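Local coordinates for protein pyruvate kinase (Pseudomonas aeruginosa, PDB 6QXL) that probably catalyses the last step of glycolysis, the transfer of a phosphoryl group from phosphoenolpyruvate to ADP, giving pyruvate and ATP, at residues F195-K200 / I222-A227; G236-S241 / N274-I279; V244-G249 / K266-A271. One frame throughout, in Å; residues are numbered along the deposited sequence.

Overall arrangement
All three contacts lie in the closed eight-stranded parallel barrel of pyruvate kinase. From the N terminus, interaction 1 comes first: it closes the stretch between the loops that follow strands 190-193 and 217-222, and holds a magnesium ligand. Interaction 2 then joins the end of helix 231-239 to the turn entering strand 277-281. Nested inside that loop is interaction 3, where strand 243-247 packs on helix 260-273. Backbone pairing of strands 243-247 and 277-281 links interactions 2 and 3, while Ile222 pairs with Met245 to join interactions 1 and 3. Ala227 meets Leu237 where interactions 1 and 2 touch.

Interaction 1: F195-K200 / I222-A227; sequences FPRDAK and IERAEA. With MG (magnesium ion), chain N.
Phe195 and Arg197 hold the guanidinium of Arg224 between them, one on each of its faces, and this sandwich is the tight part of the contact. CD1 of Phe195 stands over the middle of one face, 3.3 Å from Arg224 CZ; the ring is tilted by 39° to the guanidinium and does not lie flat on it. Across the other face the guanidinium of Arg197 makes a true stack, with centres 3.8 Å apart and planes only 20° from parallel. A bend of the Arg224 chain at chi2 (-89°) steers its end into this slot. In the plane of the group, water 1 sits at its edge, accepting from Arg224 NE at 2.8 Å and donating to Phe195 O, while NH1 forms a salt bridge with Glu254 of helix 248-255. The touching residues lie in the loops after strands 190-193 and 217-222, at the C-terminal ends of neighbouring strands, the mouth of a TIM barrel where the active site of this family lies. Here Glu223 and Asp250 bind magnesium through carboxylate oxygens. OE1, the other oxygen of Glu223, hangs over the Phe195 ring, 3.9 Å above its plane, and receives a weak bond from Phe195 N at 3.3 Å. Water 2 bridges the backbones, donating to Pro196 O and accepting from Glu223 N. The side toward solvent is formed by the partly exposed Glu226, which lies beside Arg197 in a salt bridge, NE to OE1 2.9 Å; the acceptor sits near the guanidinium plane, but NE meets OE1 from above the carboxylate. The carboxylates of Glu226 and Glu254 together probably offset the two stacked positive charges. NH1 of Arg197 is also hydrogen-bonded to Leu167 O.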
ATOM      1  N   PHE A 195      37.190  -7.870  -9.841  1.00 43.75           N
ATOM      2  CA  PHE A 195      37.333  -6.499 -10.372  1.00 51.96           C
ATOM      3  C   PHE A 195      36.741  -6.274 -11.739  1.00 51.39           C
ATOM      4  O   PHE A 195      37.262  -5.473 -12.493  1.00 49.05           O
ATOM      5  CB  PHE A 195      38.855  -6.039 -10.388  1.00 58.82           C
ATOM      6  CG  PHE A 195      39.468  -5.850  -9.057  1.00 56.19           C
ATOM      7  CD1 PHE A 195      39.188  -4.816  -8.200  1.00 53.86           C
ATOM      8  CD2 PHE A 195      40.278  -6.903  -8.528  1.00 58.37           C
ATOM      9  CE1 PHE A 195      39.727  -4.777  -6.885  1.00 56.94           C
ATOM     10  CE2 PHE A 195      40.829  -6.864  -7.247  1.00 55.90           C
ATOM     11  CZ  PHE A 195      40.576  -5.786  -6.487  1.00 57.89           C
ATOM     12  N   PRO A 196      35.645  -6.948 -12.116  1.00 48.48           N
ATOM     13  CA  PRO A 196      35.047  -6.580 -13.393  1.00 47.58           C
ATOM     14  C   PRO A 196      34.407  -5.209 -13.321  1.00 45.38           C
ATOM     15  O   PRO A 196      33.925  -4.794 -12.267  1.00 52.89           O
ATOM     16  CB  PRO A 196      33.979  -7.659 -13.602  1.00 46.31           C
ATOM     17  CG  PRO A 196      33.600  -8.058 -12.250  1.00 48.07           C
ATOM     18  CD  PRO A 196      34.815  -7.947 -11.409  1.00 48.72           C
ATOM     19  N   ARG A 197      34.411  -4.490 -14.440  1.00 46.79           N
ATOM     20  CA  ARG A 197      33.833  -3.158 -14.536  1.00 49.97           C
ATOM     21  C   ARG A 197      32.558  -3.139 -15.355  1.00 56.33           C
ATOM     22  O   ARG A 197      31.720  -2.270 -15.058  1.00 62.02           O
ATOM     23  CB  ARG A 197      34.857  -2.207 -15.130  1.00 50.08           C
ATOM     24  CG  ARG A 197      35.893  -1.901 -13.976  1.00 57.05           C
ATOM     25  CD  ARG A 197      36.955  -0.878 -14.355  1.00 62.94           C
ATOM     26  NE  ARG A 197      37.584  -0.219 -13.202  1.00 68.30           N
ATOM     27  CZ  ARG A 197      38.903   0.055 -13.045  1.00 65.67           C
ATOM     28  NH1 ARG A 197      39.768  -0.399 -13.931  1.00 62.94           N
ATOM     29  NH2 ARG A 197      39.335   0.674 -11.950  1.00 68.07           N
ATOM     30  N   ASP A 198      32.383  -4.019 -16.314  1.00 56.35           N
ATOM     31  CA  ASP A 198      31.136  -4.013 -17.091  1.00 62.44           C
ATOM     32  C   ASP A 198      30.904  -5.368 -17.707  1.00 61.80           C
ATOM     33  O   ASP A 198      31.727  -6.254 -17.595  1.00 59.02           O
ATOM     34  CB  ASP A 198      31.171  -2.927 -18.191  1.00 68.99           C
ATOM     35  CG  ASP A 198      32.376  -3.031 -19.080  1.00 76.67           C
ATOM     36  OD1 ASP A 198      32.956  -4.101 -19.266  1.00 89.12           O
ATOM     37  OD2 ASP A 198      32.711  -1.982 -19.633  1.00 84.30           O
ATOM     38  N   ALA A 199      29.759  -5.521 -18.340  1.00 60.39           N
ATOM     39  CA  ALA A 199      29.381  -6.784 -18.967  1.00 63.92           C
ATOM     40  C   ALA A 199      30.467  -7.356 -19.874  1.00 60.65           C
ATOM     41  O   ALA A 199      30.593  -8.587 -19.925  1.00 55.68           O
ATOM     42  CB  ALA A 199      28.066  -6.628 -19.738  1.00 69.11           C
ATOM     43  N   LYS A 200      31.248  -6.516 -20.543  1.00 63.98           N
ATOM     44  CA  LYS A 200      32.300  -7.028 -21.443  1.00 64.22           C
ATOM     45  C   LYS A 200      33.292  -7.936 -20.703  1.00 62.74           C
ATOM     46  O   LYS A 200      33.641  -9.009 -21.178  1.00 61.64           O
ATOM     47  CB  LYS A 200      33.055  -5.901 -22.154  1.00 65.26           C
ATOM     48  CG  LYS A 200      32.227  -4.964 -23.004  1.00 74.32           C
ATOM     49  CD  LYS A 200      32.991  -3.683 -23.371  1.00 80.24           C
ATOM     50  CE  LYS A 200      32.128  -2.582 -24.022  1.00 81.00           C
ATOM     51  NZ  LYS A 200      31.696  -2.920 -25.411  1.00 79.92           N
ATOM     52  N   ILE A 222      31.353  -7.628  -7.189  1.00 35.84           N
ATOM     53  CA  ILE A 222      31.129  -6.188  -7.274  1.00 37.37           C
ATOM     54  C   ILE A 222      32.119  -5.511  -6.316  1.00 37.22           C
ATOM     55  O   ILE A 222      31.881  -5.441  -5.132  1.00 36.18           O
ATOM     56  CB  ILE A 222      29.676  -5.820  -6.924  1.00 36.79           C
ATOM     57  CG1 ILE A 222      28.675  -6.721  -7.665  1.00 35.90           C
ATOM     58  CG2 ILE A 222      29.403  -4.365  -7.228  1.00 35.26           C
ATOM     59  CD1 ILE A 222      28.901  -6.839  -9.137  1.00 36.30           C
ATOM     60  N   GLU A 223      33.278  -5.127  -6.838  1.00 36.79           N
ATOM     61  CA  GLU A 223      34.373  -4.504  -6.120  1.00 38.36           C
ATOM     62  C   GLU A 223      34.880  -3.185  -6.714  1.00 43.44           C
ATOM     63  O   GLU A 223      35.792  -2.629  -6.205  1.00 53.28           O
ATOM     64  CB  GLU A 223      35.588  -5.448  -6.123  1.00 38.39           C
ATOM     65  CG  GLU A 223      35.486  -6.746  -5.353  1.00 41.57           C
ATOM     66  CD  GLU A 223      36.720  -7.634  -5.422  1.00 44.13           C
ATOM     67  OE1 GLU A 223      37.051  -8.049  -6.515  1.00 47.73           O
ATOM     68  OE2 GLU A 223      37.342  -7.951  -4.385  1.00 42.99           O
ATOM     69  N   ARG A 224      34.328  -2.699  -7.803  1.00 42.38           N
ATOM     70  CA  ARG A 224      34.857  -1.503  -8.461  1.00 43.55           C
ATOM     71  C   ARG A 224      33.896  -0.368  -8.373  1.00 42.53           C
ATOM     72  O   ARG A 224      32.703  -0.568  -8.543  1.00 45.28           O
ATOM     73  CB  ARG A 224      35.205  -1.752  -9.934  1.00 49.15           C
ATOM     74  CG  ARG A 224      36.491  -2.470 -10.090  1.00 53.16           C
ATOM     75  CD  ARG A 224      37.766  -1.658 -10.182  1.00 60.21           C
ATOM     76  NE  ARG A 224      38.795  -2.372 -10.845  1.00 66.79           N
ATOM     77  CZ  ARG A 224      40.068  -2.495 -10.412  1.00 66.38           C
ATOM     78  NH1 ARG A 224      40.463  -1.909  -9.284  1.00 68.96           N
ATOM     79  NH2 ARG A 224      40.957  -3.200 -11.107  1.00 63.02           N
ATOM     80  N   ALA A 225      34.376   0.830  -8.132  1.00 39.76           N
ATOM     81  CA  ALA A 225      33.523   2.012  -8.137  1.00 40.68           C
ATOM     82  C   ALA A 225      32.688   2.146  -9.390  1.00 45.43           C
ATOM     83  O   ALA A 225      31.513   2.506  -9.330  1.00 42.63           O
ATOM     84  CB  ALA A 225      34.338   3.267  -7.887  1.00 42.15           C
ATOM     85  N   GLU A 226      33.286   1.788 -10.531  1.00 47.61           N
ATOM     86  CA  GLU A 226      32.608   1.931 -11.831  1.00 48.88           C
ATOM     87  C   GLU A 226      31.427   0.985 -11.944  1.00 48.74           C
ATOM     88  O   GLU A 226      30.456   1.305 -12.609  1.00 45.51           O
ATOM     89  CB  GLU A 226      33.596   1.674 -12.985  1.00 52.49           C
ATOM     90  CG  GLU A 226      34.759   2.663 -13.109  1.00 58.11           C
ATOM     91  CD  GLU A 226      35.906   2.457 -12.125  1.00 64.59           C
ATOM     92  OE1 GLU A 226      36.014   1.428 -11.414  1.00 69.76           O
ATOM     93  OE2 GLU A 226      36.689   3.387 -11.988  1.00 75.13           O
ATOM     94  N   ALA A 227      31.504  -0.161 -11.283  1.00 51.47           N
ATOM     95  CA  ALA A 227      30.421  -1.147 -11.310  1.00 53.98           C
ATOM     96  C   ALA A 227      29.134  -0.692 -10.621  1.00 51.30           C
ATOM     97  O   ALA A 227      28.067  -1.227 -10.923  1.00 48.19           O
ATOM     98  CB  ALA A 227      30.896  -2.460 -10.694  1.00 56.04           C
TER
HETATM   99 MG    MG N 502      38.175  -8.597  -3.156  1.00 49.22          MG
HETATM  100  O   HOH W   1      38.769  -3.628 -13.371  1.00 55.30           O
HETATM  101  O   HOH W   2      33.666  -5.321  -9.572  1.00 38.08           O
HETATM  102  O   HOH W   3      40.149  -8.775  -1.507  1.00 61.79           O

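Interaction 2: G236-S241 / N274-I279; sequences GLIRAS and NNKVVI
Lys276 NZ is gripped by two groups at the end of helix 231-239: it donates a weak bond to Ser241 O at 3.0 Å and a bond to water 4 at 3.2 Å, and the water in turn donates to Arg239 O. The contact lies at the N-terminal end of the TIM-barrel strands, where one outer helix finishes close to the turn that feeds strand 277-281. That turn is a Schellman motif closing helix 260-273, with Asn275 at positive phi as its C-prime residue and Lys276 N bonded to Ala271 O. A bend at chi2 of Lys276 (-55°), followed by an extended end, carries the amine to the carbonyls at and just after the end of helix 231-239. Along the way its CG rests on Ile238 CG2 at 3.7 Å, and the same methyl meets Asn274 CB at 3.9 Å, an apolar patch beside the polar one. On the more exposed side Arg239 NE gives a weak, bent bond to Asn274 OD1 (3.2 Å), the guanidinium and amide planes standing 79° apart. The amide is steadied mainly from its other end, ND2 being bonded to His270 O. Ser241 is itself tied back to its helix, its OG donating to Leu237 O at 2.8 Å.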
ATOM      1  N   GLY A 236      23.835  -3.987 -15.921  1.00 47.86           N
ATOM      2  CA  GLY A 236      24.543  -4.574 -17.049  1.00 49.87           C
ATOM      3  C   GLY A 236      25.454  -5.693 -16.608  1.00 49.59           C
ATOM      4  O   GLY A 236      25.454  -6.782 -17.180  1.00 53.35           O
ATOM      5  N   LEU A 237      26.217  -5.419 -15.564  1.00 46.21           N
ATOM      6  CA  LEU A 237      27.128  -6.408 -15.008  1.00 48.24           C
ATOM      7  C   LEU A 237      26.393  -7.601 -14.432  1.00 40.80           C
ATOM      8  O   LEU A 237      26.808  -8.738 -14.613  1.00 37.74           O
ATOM      9  CB  LEU A 237      27.985  -5.727 -13.957  1.00 54.76           C
ATOM     10  CG  LEU A 237      29.186  -6.419 -13.364  1.00 62.70           C
ATOM     11  CD1 LEU A 237      30.011  -7.118 -14.427  1.00 63.06           C
ATOM     12  CD2 LEU A 237      29.990  -5.313 -12.682  1.00 67.96           C
ATOM     13  N   ILE A 238      25.281  -7.352 -13.766  1.00 40.32           N
ATOM     14  CA  ILE A 238      24.474  -8.435 -13.197  1.00 43.67           C
ATOM     15  C   ILE A 238      23.911  -9.327 -14.304  1.00 47.41           C
ATOM     16  O   ILE A 238      23.938 -10.547 -14.196  1.00 53.51           O
ATOM     17  CB  ILE A 238      23.341  -7.875 -12.318  1.00 42.30           C
ATOM     18  CG1 ILE A 238      23.914  -7.302 -11.031  1.00 43.42           C
ATOM     19  CG2 ILE A 238      22.320  -8.948 -11.988  1.00 43.81           C
ATOM     20  CD1 ILE A 238      22.921  -6.633 -10.117  1.00 45.55           C
ATOM     21  N   ARG A 239      23.397  -8.719 -15.356  1.00 52.39           N
ATOM     22  CA  ARG A 239      22.730  -9.495 -16.414  1.00 55.28           C
ATOM     23  C   ARG A 239      23.682 -10.392 -17.172  1.00 49.63           C
ATOM     24  O   ARG A 239      23.271 -11.436 -17.658  1.00 48.52           O
ATOM     25  CB  ARG A 239      21.994  -8.591 -17.390  1.00 54.05           C
ATOM     26  CG  ARG A 239      20.686  -8.165 -16.841  1.00 57.20           C
ATOM     27  CD  ARG A 239      19.847  -7.499 -17.887  1.00 58.30           C
ATOM     28  NE  ARG A 239      19.041  -6.471 -17.258  1.00 60.12           N
ATOM     29  CZ  ARG A 239      19.270  -5.154 -17.296  1.00 62.18           C
ATOM     30  NH1 ARG A 239      20.362  -4.644 -17.866  1.00 58.76           N
ATOM     31  NH2 ARG A 239      18.426  -4.344 -16.666  1.00 64.50           N
ATOM     32  N   ALA A 240      24.945  -9.994 -17.216  1.00 49.32           N
ATOM     33  CA  ALA A 240      25.992 -10.785 -17.843  1.00 45.40           C
ATOM     34  C   ALA A 240      26.511 -11.918 -16.978  1.00 42.36           C
ATOM     35  O   ALA A 240      27.435 -12.597 -17.387  1.00 47.40           O
ATOM     36  CB  ALA A 240      27.156  -9.868 -18.234  1.00 44.80           C
ATOM     37  N   SER A 241      25.969 -12.102 -15.781  1.00 45.41           N
ATOM     38  CA  SER A 241      26.480 -13.102 -14.854  1.00 43.55           C
ATOM     39  C   SER A 241      25.385 -14.070 -14.480  1.00 43.00           C
ATOM     40  O   SER A 241      24.241 -13.899 -14.848  1.00 46.06           O
ATOM     41  CB  SER A 241      27.031 -12.450 -13.591  1.00 44.82           C
ATOM     42  OG  SER A 241      27.739 -11.255 -13.892  1.00 45.48           O
ATOM     43  N   ASN A 274      16.786  -9.555 -11.366  1.00 39.66           N
ATOM     44  CA  ASN A 274      17.267 -10.130 -12.616  1.00 39.26           C
ATOM     45  C   ASN A 274      17.481 -11.650 -12.549  1.00 36.98           C
ATOM     46  O   ASN A 274      18.155 -12.205 -13.395  1.00 37.75           O
ATOM     47  CB  ASN A 274      18.556  -9.441 -13.052  1.00 38.28           C
ATOM     48  CG  ASN A 274      18.337  -8.016 -13.439  1.00 38.61           C
ATOM     49  OD1 ASN A 274      17.917  -7.741 -14.560  1.00 43.79           O
ATOM     50  ND2 ASN A 274      18.616  -7.105 -12.520  1.00 36.39           N
ATOM     51  N   ASN A 275      16.905 -12.304 -11.550  1.00 32.63           N
ATOM     52  CA  ASN A 275      16.955 -13.763 -11.434  1.00 32.10           C
ATOM     53  C   ASN A 275      18.358 -14.332 -11.339  1.00 31.18           C
ATOM     54  O   ASN A 275      18.658 -15.344 -11.926  1.00 28.93           O
ATOM     55  CB  ASN A 275      16.146 -14.399 -12.568  1.00 33.92           C
ATOM     56  CG  ASN A 275      14.680 -13.992 -12.542  1.00 36.25           C
ATOM     57  OD1 ASN A 275      14.064 -13.965 -11.490  1.00 36.76           O
ATOM     58  ND2 ASN A 275      14.111 -13.734 -13.688  1.00 35.37           N
ATOM     59  N   LYS A 276      19.202 -13.660 -10.565  1.00 37.57           N
ATOM     60  CA  LYS A 276      20.553 -14.121 -10.270  1.00 39.58           C
ATOM     61  C   LYS A 276      20.719 -14.429  -8.799  1.00 39.08           C
ATOM     62  O   LYS A 276      19.974 -13.940  -7.966  1.00 39.81           O
ATOM     63  CB  LYS A 276      21.570 -13.070 -10.673  1.00 39.66           C
ATOM     64  CG  LYS A 276      21.357 -12.521 -12.064  1.00 45.69           C
ATOM     65  CD  LYS A 276      21.319 -13.608 -13.121  1.00 48.42           C
ATOM     66  CE  LYS A 276      21.376 -12.986 -14.505  1.00 52.35           C
ATOM     67  NZ  LYS A 276      21.368 -14.085 -15.496  1.00 56.12           N
ATOM     68  N   VAL A 277      21.741 -15.214  -8.508  1.00 41.15           N
ATOM     69  CA  VAL A 277      22.100 -15.583  -7.130  1.00 44.03           C
ATOM     70  C   VAL A 277      23.009 -14.498  -6.570  1.00 40.26           C
ATOM     71  O   VAL A 277      23.776 -13.885  -7.316  1.00 35.82           O
ATOM     72  CB  VAL A 277      22.839 -16.934  -7.131  1.00 48.01           C
ATOM     73  CG1 VAL A 277      23.135 -17.402  -5.727  1.00 48.38           C
ATOM     74  CG2 VAL A 277      22.007 -17.985  -7.827  1.00 48.06           C
ATOM     75  N   VAL A 278      22.940 -14.256  -5.271  1.00 40.91           N
ATOM     76  CA  VAL A 278      23.800 -13.240  -4.662  1.00 41.38           C
ATOM     77  C   VAL A 278      24.427 -13.699  -3.360  1.00 38.63           C
ATOM     78  O   VAL A 278      23.752 -14.274  -2.516  1.00 36.00           O
ATOM     79  CB  VAL A 278      23.047 -11.894  -4.499  1.00 43.66           C
ATOM     80  CG1 VAL A 278      21.802 -12.037  -3.642  1.00 44.37           C
ATOM     81  CG2 VAL A 278      23.959 -10.828  -3.918  1.00 43.55           C
ATOM     82  N   ILE A 279      25.715 -13.419  -3.220  1.00 40.31           N
ATOM     83  CA  ILE A 279      26.510 -13.732  -2.031  1.00 42.48           C
ATOM     84  C   ILE A 279      26.947 -12.434  -1.329  1.00 38.63           C
ATOM     85  O   ILE A 279      27.395 -11.495  -1.976  1.00 32.95           O
ATOM     86  CB  ILE A 279      27.796 -14.470  -2.438  1.00 46.52           C
ATOM     87  CG1 ILE A 279      27.496 -15.751  -3.224  1.00 46.28           C
ATOM     88  CG2 ILE A 279      28.650 -14.804  -1.222  1.00 51.37           C
ATOM     89  CD1 ILE A 279      28.700 -16.219  -4.025  1.00 48.79           C
TER
HETATM   90  O   HOH W   4      20.553 -12.286 -18.066  1.00 51.89           O

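Interaction 3: V244-G249 / K266-A271; sequences VMVARG and KIILHA
Strand 244-247, bearing Val244 and Val246, runs antiparallel to helix 266-271, which bears Ile267 and Ala271, the two axes 176° apart in direction and 9.1 Å from each other at closest approach. This is the packing of a beta-alpha-beta crossover of the TIM barrel: strand 243-247 leads through helices 248-255 and 260-273 back to the neighbouring parallel strand 277-281. As the strand alternates, Val244 and Val246 face the helix while Met245 and Ala247 point away from it. Ile267 is the centre of the patch. Its CG2, anti to the backbone N and beside the carbonyl carbon, reaches both valines, at 3.7 Å from Val246 CG2 and 3.9 Å from Val244 CG2. CD1 of the same isoleucine comes alongside Val246 CG1. One helical turn later the methyl of Ala271 meets Val244 CG2, which lies 3.8 Å from its CB. The contact is apolar and buried, and the packing extends to the neighbouring elements: Val278 of the next strand lies against Val244 and Ala271, and from helix 231-239 Ile238 touches Val244 and Leu234 touches Ile267. Beyond Val246 the strand runs into Ala247, the N-cap of helix 248-255. At that helix start Gly249 N is hydrogen-bonded to a malonate ion, probably from the crystallisation liquor, and Arg248 O and Gly249 O accept bonds from Arg296 of a second subunit. The loosest touch of the patch is at Ile268, whose CG1 stays 4.5 Å from Val246 CG2.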
ATOM      1  N   VAL A 244      26.234 -12.887  -8.332  1.00 33.31           N
ATOM      2  CA  VAL A 244      27.061 -11.756  -7.944  1.00 34.35           C
ATOM      3  C   VAL A 244      27.466 -11.873  -6.500  1.00 37.00           C
ATOM      4  O   VAL A 244      26.792 -12.527  -5.708  1.00 38.32           O
ATOM      5  CB  VAL A 244      26.378 -10.389  -8.174  1.00 34.16           C
ATOM      6  CG1 VAL A 244      25.977 -10.221  -9.626  1.00 35.32           C
ATOM      7  CG2 VAL A 244      25.177 -10.227  -7.283  1.00 33.56           C
ATOM      8  N   MET A 245      28.584 -11.240  -6.167  1.00 36.31           N
ATOM      9  CA  MET A 245      29.109 -11.221  -4.811  1.00 36.52           C
ATOM     10  C   MET A 245      29.273  -9.770  -4.375  1.00 33.99           C
ATOM     11  O   MET A 245      29.901  -8.976  -5.070  1.00 32.71           O
ATOM     12  CB  MET A 245      30.454 -11.935  -4.757  1.00 40.10           C
ATOM     13  CG  MET A 245      31.072 -11.978  -3.375  1.00 43.35           C
ATOM     14  SD  MET A 245      32.741 -12.557  -3.315  1.00 51.97           S
ATOM     15  CE  MET A 245      32.500 -14.328  -3.637  1.00 55.43           C
ATOM     16  N   VAL A 246      28.750  -9.446  -3.205  1.00 36.22           N
ATOM     17  CA  VAL A 246      28.975  -8.152  -2.589  1.00 37.48           C
ATOM     18  C   VAL A 246      30.316  -8.239  -1.879  1.00 35.24           C
ATOM     19  O   VAL A 246      30.416  -8.743  -0.768  1.00 34.58           O
ATOM     20  CB  VAL A 246      27.839  -7.751  -1.627  1.00 39.84           C
ATOM     21  CG1 VAL A 246      28.030  -6.328  -1.137  1.00 40.46           C
ATOM     22  CG2 VAL A 246      26.490  -7.862  -2.320  1.00 39.66           C
ATOM     23  N   ALA A 247      31.347  -7.764  -2.562  1.00 34.38           N
ATOM     24  CA  ALA A 247      32.720  -7.961  -2.113  1.00 36.83           C
ATOM     25  C   ALA A 247      33.140  -6.736  -1.305  1.00 37.53           C
ATOM     26  O   ALA A 247      33.783  -5.806  -1.817  1.00 33.90           O
ATOM     27  CB  ALA A 247      33.631  -8.163  -3.302  1.00 37.02           C
ATOM     28  N   ARG A 248      32.808  -6.751  -0.021  1.00 35.24           N
ATOM     29  CA  ARG A 248      32.800  -5.507   0.730  1.00 35.07           C
ATOM     30  C   ARG A 248      34.182  -4.991   1.075  1.00 35.70           C
ATOM     31  O   ARG A 248      34.326  -3.803   1.331  1.00 38.83           O
ATOM     32  CB  ARG A 248      31.943  -5.632   1.980  1.00 34.57           C
ATOM     33  CG  ARG A 248      30.509  -5.955   1.632  1.00 33.52           C
ATOM     34  CD  ARG A 248      29.619  -6.043   2.849  1.00 30.57           C
ATOM     35  NE  ARG A 248      30.176  -6.901   3.872  1.00 29.41           N
ATOM     36  CZ  ARG A 248      29.579  -7.125   5.047  1.00 31.92           C
ATOM     37  NH1 ARG A 248      28.397  -6.578   5.327  1.00 31.22           N
ATOM     38  NH2 ARG A 248      30.153  -7.916   5.947  1.00 32.69           N
ATOM     39  N   GLY A 249      35.182  -5.876   1.090  1.00 38.64           N
ATOM     40  CA  GLY A 249      36.568  -5.467   1.314  1.00 35.70           C
ATOM     41  C   GLY A 249      37.034  -4.476   0.247  1.00 37.02           C
ATOM     42  O   GLY A 249      37.216  -3.287   0.514  1.00 36.56           O
ATOM     43  N   LYS A 266      21.152  -2.597  -2.457  1.00 34.17           N
ATOM     44  CA  LYS A 266      20.816  -2.444  -3.854  1.00 38.12           C
ATOM     45  C   LYS A 266      21.272  -3.640  -4.674  1.00 39.31           C
ATOM     46  O   LYS A 266      20.497  -4.200  -5.456  1.00 39.31           O
ATOM     47  CB  LYS A 266      21.405  -1.137  -4.419  1.00 40.95           C
ATOM     48  CG  LYS A 266      20.994  -0.850  -5.870  1.00 47.06           C
ATOM     49  CD  LYS A 266      20.530   0.625  -6.149  1.00 53.54           C
ATOM     50  CE  LYS A 266      21.608   1.662  -6.342  1.00 56.41           C
ATOM     51  NZ  LYS A 266      20.891   2.833  -6.879  1.00 63.24           N
ATOM     52  N   ILE A 267      22.510  -4.071  -4.455  1.00 37.41           N
ATOM     53  CA  ILE A 267      23.055  -5.184  -5.219  1.00 35.02           C
ATOM     54  C   ILE A 267      22.192  -6.439  -5.019  1.00 32.24           C
ATOM     55  O   ILE A 267      21.837  -7.106  -5.979  1.00 27.54           O
ATOM     56  CB  ILE A 267      24.505  -5.471  -4.822  1.00 35.92           C
ATOM     57  CG1 ILE A 267      25.428  -4.326  -5.228  1.00 37.74           C
ATOM     58  CG2 ILE A 267      24.984  -6.762  -5.470  1.00 35.71           C
ATOM     59  CD1 ILE A 267      26.750  -4.322  -4.488  1.00 37.38           C
ATOM     60  N   ILE A 268      21.856  -6.750  -3.774  1.00 31.71           N
ATOM     61  CA  ILE A 268      21.073  -7.940  -3.495  1.00 29.96           C
ATOM     62  C   ILE A 268      19.733  -7.857  -4.210  1.00 31.60           C
ATOM     63  O   ILE A 268      19.325  -8.800  -4.891  1.00 35.62           O
ATOM     64  CB  ILE A 268      20.876  -8.123  -1.986  1.00 30.82           C
ATOM     65  CG1 ILE A 268      22.192  -8.519  -1.346  1.00 28.32           C
ATOM     66  CG2 ILE A 268      19.810  -9.164  -1.701  1.00 32.95           C
ATOM     67  CD1 ILE A 268      22.211  -8.366   0.158  1.00 29.05           C
ATOM     68  N   LEU A 269      19.059  -6.724  -4.076  1.00 35.60           N
ATOM     69  CA  LEU A 269      17.750  -6.558  -4.683  1.00 34.59           C
ATOM     70  C   LEU A 269      17.815  -6.630  -6.213  1.00 34.24           C
ATOM     71  O   LEU A 269      17.039  -7.346  -6.842  1.00 34.13           O
ATOM     72  CB  LEU A 269      17.135  -5.247  -4.240  1.00 39.56           C
ATOM     73  CG  LEU A 269      15.735  -4.948  -4.790  1.00 44.38           C
ATOM     74  CD1 LEU A 269      14.674  -5.880  -4.170  1.00 45.64           C
ATOM     75  CD2 LEU A 269      15.395  -3.485  -4.569  1.00 39.90           C
ATOM     76  N   HIS A 270      18.750  -5.908  -6.818  1.00 34.70           N
ATOM     77  CA  HIS A 270      18.844  -5.927  -8.273  1.00 31.96           C
ATOM     78  C   HIS A 270      19.222  -7.307  -8.788  1.00 32.96           C
ATOM     79  O   HIS A 270      18.714  -7.749  -9.815  1.00 33.10           O
ATOM     80  CB  HIS A 270      19.802  -4.856  -8.781  1.00 36.01           C
ATOM     81  CG  HIS A 270      19.238  -3.467  -8.711  1.00 38.79           C
ATOM     82  ND1 HIS A 270      19.555  -2.489  -9.617  1.00 36.94           N
ATOM     83  CD2 HIS A 270      18.354  -2.907  -7.846  1.00 41.61           C
ATOM     84  CE1 HIS A 270      18.926  -1.373  -9.297  1.00 41.33           C
ATOM     85  NE2 HIS A 270      18.190  -1.601  -8.224  1.00 38.67           N
ATOM     86  N   ALA A 271      20.077  -8.013  -8.061  1.00 34.93           N
ATOM     87  CA  ALA A 271      20.406  -9.387  -8.428  1.00 34.54           C
ATOM     88  C   ALA A 271      19.156 -10.249  -8.468  1.00 33.19           C
ATOM     89  O   ALA A 271      18.879 -10.911  -9.480  1.00 39.33           O
ATOM     90  CB  ALA A 271      21.432  -9.967  -7.478  1.00 34.69           C
TER